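Local coordinates for protein glycosyl hydrolase family 88 (Pedobacter heparinus, PDB 3WIW) that probably removes the unsaturated glucuronyl residue from the non-reducing end of heparin oligosaccharides, as a family 88 glycoside hydrolase with an alpha6/alpha6-barrel, at residues F355-S360 / Y376-Y381. Numbering follows the deposited sequence.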
ATOM      1  N   PHE A 355      -9.686  13.879   4.756  1.00 10.39           N
ATOM      2  CA  PHE A 355      -9.257  12.495   4.683  1.00 10.88           C
ATOM      3  C   PHE A 355     -10.428  11.570   4.987  1.00 10.42           C
ATOM      4  O   PHE A 355     -11.347  11.932   5.723  1.00 12.82           O
ATOM      5  CB  PHE A 355      -8.136  12.211   5.667  1.00 10.68           C
ATOM      6  CG  PHE A 355      -6.838  12.874   5.321  1.00 10.16           C
ATOM      7  CD1 PHE A 355      -5.968  12.291   4.410  1.00 11.39           C
ATOM      8  CD2 PHE A 355      -6.473  14.081   5.905  1.00 11.86           C
ATOM      9  CE1 PHE A 355      -4.741  12.892   4.086  1.00 12.34           C
ATOM     10  CE2 PHE A 355      -5.259  14.686   5.600  1.00 12.11           C
ATOM     11  CZ  PHE A 355      -4.384  14.098   4.685  1.00 12.50           C
ATOM     12  N   ILE A 356     -10.367  10.356   4.473  1.00  9.67           N
ATOM     13  CA  ILE A 356     -11.481   9.419   4.587  1.00 10.18           C
ATOM     14  C   ILE A 356     -11.450   8.639   5.918  1.00 10.13           C
ATOM     15  O   ILE A 356     -12.449   8.577   6.609  1.00 11.02           O
ATOM     16  CB  ILE A 356     -11.491   8.462   3.387  1.00 11.51           C
ATOM     17  CG1 ILE A 356     -11.709   9.258   2.077  1.00 12.56           C
ATOM     18  CG2 ILE A 356     -12.559   7.395   3.557  1.00 12.00           C
ATOM     19  CD1 ILE A 356     -11.460   8.487   0.801  1.00 13.50           C
ATOM     20  N   LEU A 357     -10.308   8.054   6.276  1.00  9.60           N
ATOM     21  CA  LEU A 357     -10.154   7.295   7.516  1.00  9.63           C
ATOM     22  C   LEU A 357      -9.360   8.053   8.573  1.00  9.37           C
ATOM     23  O   LEU A 357      -8.609   8.992   8.274  1.00  9.97           O
ATOM     24  CB  LEU A 357      -9.433   5.983   7.246  1.00  9.82           C
ATOM     25  CG  LEU A 357     -10.149   4.954   6.379  1.00 10.14           C
ATOM     26  CD1 LEU A 357      -9.307   3.678   6.310  1.00 11.86           C
ATOM     27  CD2 LEU A 357     -11.532   4.651   6.910  1.00 10.90           C
ATOM     28  N   LYS A 358      -9.539   7.615   9.816  1.00 10.01           N
ATOM     29  CA  LYS A 358      -8.771   8.104  10.960  1.00  9.88           C
ATOM     30  C   LYS A 358      -7.845   7.010  11.501  1.00  9.36           C
ATOM     31  O   LYS A 358      -7.919   5.848  11.080  1.00 10.32           O
ATOM     32  CB  LYS A 358      -9.745   8.518  12.057  1.00 10.40           C
ATOM     33  CG  LYS A 358     -10.635   9.681  11.638  1.00 11.48           C
ATOM     34  CD  LYS A 358     -11.724   9.985  12.681  1.00 12.07           C
ATOM     35  CE  LYS A 358     -12.839   8.935  12.708  1.00 12.09           C
ATOM     36  NZ  LYS A 358     -13.750   9.140  13.887  1.00 13.03           N
ATOM     37  N   HIS A 359      -6.951   7.376  12.420  1.00  9.64           N
ATOM     38  CA  HIS A 359      -6.261   6.380  13.280  1.00  9.32           C
ATOM     39  C   HIS A 359      -5.213   5.492  12.601  1.00 10.10           C
ATOM     40  O   HIS A 359      -5.201   4.279  12.832  1.00 10.56           O
ATOM     41  CB  HIS A 359      -7.250   5.488  14.050  1.00 11.02           C
ATOM     42  CG  HIS A 359      -8.318   6.239  14.778  1.00 12.18           C
ATOM     43  ND1 HIS A 359      -8.051   7.250  15.678  1.00 13.98           N
ATOM     44  CD2 HIS A 359      -9.665   6.104  14.751  1.00 12.32           C
ATOM     45  CE1 HIS A 359      -9.191   7.700  16.178  1.00 14.08           C
ATOM     46  NE2 HIS A 359     -10.187   7.038  15.605  1.00 13.93           N
ATOM     47  N   SER A 360      -4.355   6.077  11.765  1.00  9.22           N
ATOM     48  CA  SER A 360      -3.139   5.386  11.327  1.00  8.07           C
ATOM     49  C   SER A 360      -1.927   5.802  12.156  1.00  8.68           C
ATOM     50  O   SER A 360      -1.967   6.815  12.869  1.00  9.75           O
ATOM     51  CB  SER A 360      -2.861   5.614   9.840  1.00  8.58           C
ATOM     52  OG  SER A 360      -3.807   4.901   9.068  1.00  9.16           O
ATOM     53  N   TYR A 376      -2.229   7.029   2.358  1.00  8.04           N
ATOM     54  CA  TYR A 376      -2.224   5.647   1.882  1.00  8.93           C
ATOM     55  C   TYR A 376      -3.249   4.763   2.571  1.00  7.66           C
ATOM     56  O   TYR A 376      -3.708   3.789   1.973  1.00  8.90           O
ATOM     57  CB  TYR A 376      -0.843   5.006   1.912  1.00  9.33           C
ATOM     58  CG  TYR A 376      -0.061   5.149   3.209  1.00  8.21           C
ATOM     59  CD1 TYR A 376      -0.189   4.213   4.243  1.00  9.50           C
ATOM     60  CD2 TYR A 376       0.849   6.197   3.378  1.00  9.09           C
ATOM     61  CE1 TYR A 376       0.552   4.326   5.408  1.00 10.07           C
ATOM     62  CE2 TYR A 376       1.618   6.322   4.543  1.00  9.20           C
ATOM     63  CZ  TYR A 376       1.458   5.374   5.554  1.00 10.29           C
ATOM     64  OH  TYR A 376       2.207   5.439   6.710  1.00 11.81           O
ATOM     65  N   ALA A 377      -3.646   5.092   3.805  1.00  7.80           N
ATOM     66  CA  ALA A 377      -4.769   4.361   4.417  1.00  8.28           C
ATOM     67  C   ALA A 377      -6.010   4.547   3.555  1.00  9.12           C
ATOM     68  O   ALA A 377      -6.730   3.587   3.268  1.00  8.68           O
ATOM     69  CB  ALA A 377      -5.027   4.827   5.815  1.00 10.06           C
ATOM     70  N   ASP A 378      -6.244   5.772   3.091  1.00  8.81           N
ATOM     71  CA  ASP A 378      -7.424   6.035   2.274  1.00  8.58           C
ATOM     72  C   ASP A 378      -7.346   5.297   0.928  1.00  8.27           C
ATOM     73  O   ASP A 378      -8.367   4.754   0.467  1.00  9.26           O
ATOM     74  CB  ASP A 378      -7.601   7.532   2.002  1.00  9.97           C
ATOM     75  CG  ASP A 378      -7.912   8.348   3.245  1.00  9.90           C
ATOM     76  OD1 ASP A 378      -8.113   7.786   4.340  1.00  9.97           O
ATOM     77  OD2 ASP A 378      -8.010   9.587   3.114  1.00 10.76           O
ATOM     78  N   TYR A 379      -6.160   5.267   0.310  1.00  8.01           N
ATOM     79  CA  TYR A 379      -5.976   4.630  -0.970  1.00  8.71           C
ATOM     80  C   TYR A 379      -6.304   3.145  -0.870  1.00  7.57           C
ATOM     81  O   TYR A 379      -7.125   2.621  -1.649  1.00  8.92           O
ATOM     82  CB  TYR A 379      -4.529   4.844  -1.387  1.00  8.61           C
ATOM     83  CG  TYR A 379      -4.165   4.133  -2.665  1.00  7.88           C
ATOM     84  CD1 TYR A 379      -4.395   4.720  -3.927  1.00  9.77           C
ATOM     85  CD2 TYR A 379      -3.559   2.860  -2.634  1.00  9.23           C
ATOM     86  CE1 TYR A 379      -4.022   4.066  -5.102  1.00 10.10           C
ATOM     87  CE2 TYR A 379      -3.194   2.197  -3.814  1.00  9.58           C
ATOM     88  CZ  TYR A 379      -3.426   2.814  -5.037  1.00  9.82           C
ATOM     89  OH  TYR A 379      -3.065   2.216  -6.211  1.00 11.15           O
ATOM     90  N   TYR A 380      -5.702   2.451   0.100  1.00  7.85           N
ATOM     91  CA  TYR A 380      -5.937   1.009   0.216  1.00  9.21           C
ATOM     92  C   TYR A 380      -7.339   0.686   0.721  1.00  8.28           C
ATOM     93  O   TYR A 380      -7.898  -0.346   0.362  1.00  8.98           O
ATOM     94  CB  TYR A 380      -4.823   0.281   1.007  1.00  8.85           C
ATOM     95  CG  TYR A 380      -3.528   0.306   0.222  1.00  8.16           C
ATOM     96  CD1 TYR A 380      -3.364  -0.462  -0.943  1.00  9.04           C
ATOM     97  CD2 TYR A 380      -2.500   1.172   0.592  1.00  7.94           C
ATOM     98  CE1 TYR A 380      -2.189  -0.406  -1.704  1.00  9.08           C
ATOM     99  CE2 TYR A 380      -1.322   1.244  -0.156  1.00  9.16           C
ATOM    100  CZ  TYR A 380      -1.178   0.455  -1.311  1.00  8.52           C
ATOM    101  OH  TYR A 380      -0.039   0.574  -2.044  1.00  9.35           O
ATOM    102  N   TYR A 381      -7.936   1.588   1.500  1.00  9.02           N
ATOM    103  CA  TYR A 381      -9.320   1.413   1.892  1.00 10.00           C
ATOM    104  C   TYR A 381     -10.266   1.470   0.696  1.00  8.98           C
ATOM    105  O   TYR A 381     -11.108   0.586   0.520  1.00  9.69           O
ATOM    106  CB  TYR A 381      -9.693   2.476   2.922  1.00  9.76           C
ATOM    107  CG  TYR A 381     -11.151   2.519   3.301  1.00 10.53           C
ATOM    108  CD1 TYR A 381     -11.745   1.469   4.002  1.00 10.81           C
ATOM    109  CD2 TYR A 381     -11.926   3.620   2.986  1.00 10.16           C
ATOM    110  CE1 TYR A 381     -13.105   1.525   4.395  1.00 10.90           C
ATOM    111  CE2 TYR A 381     -13.268   3.698   3.364  1.00 11.04           C
ATOM    112  CZ  TYR A 381     -13.848   2.646   4.064  1.00 11.76           C
ATOM    113  OH  TYR A 381     -15.174   2.731   4.426  1.00 12.91           O
TER
HETATM  114  O   HOH W   1      -6.585   8.021   6.659  1.00 10.41           O
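Asp378, in the first turn of helix 375-392, grips two successive backbone amides of the loop 355-360 with its carboxylate. Ile356 N donates to OD2 of Asp378 over 2.8 Å in an almost straight bond (179°), reaching that oxygen from above the carboxylate plane. Leu357 N donates to Asp378 OD1 at 2.9 Å, on its syn side but 34° out of that plane. CG of Asp378 stands anti to its own carbonyl carbon (chi1 -66°), which swings the carboxylate toward the loop. A water joins the same arrangement, lying 2.8 Å from both Leu357 O and Asp378 OD1. Asp378 OD2 also lies at the edge of the Phe355 ring, 3.6 Å from CD1.

Apolar packing continues along the helix. Leu357 lays CD2 over the centre of one face of the Tyr381 ring, a CH-pi contact 4.0 Å from the centroid, while its CD1 meets Tyr381 CB. Ile356 CG2 approaches the ring obliquely at CE2 (3.8 Å). The Tyr381 hydroxyl is hydrogen-bonded to Ser341 OG. Separately, Ala377 CB touches Ser360 OG at 3.5 Å; the Ser360 side chain lies about 6 Å from that of Arg246, a predicted substrate-binding residue.

With an alanine at Asp378, both buried amides would probably lose their acceptors, leaving the loop freer to shift. Paired N-H donors holding a carboxylate are likely to stabilise its charge in this buried setting, fastening the loop to the chain's last helix.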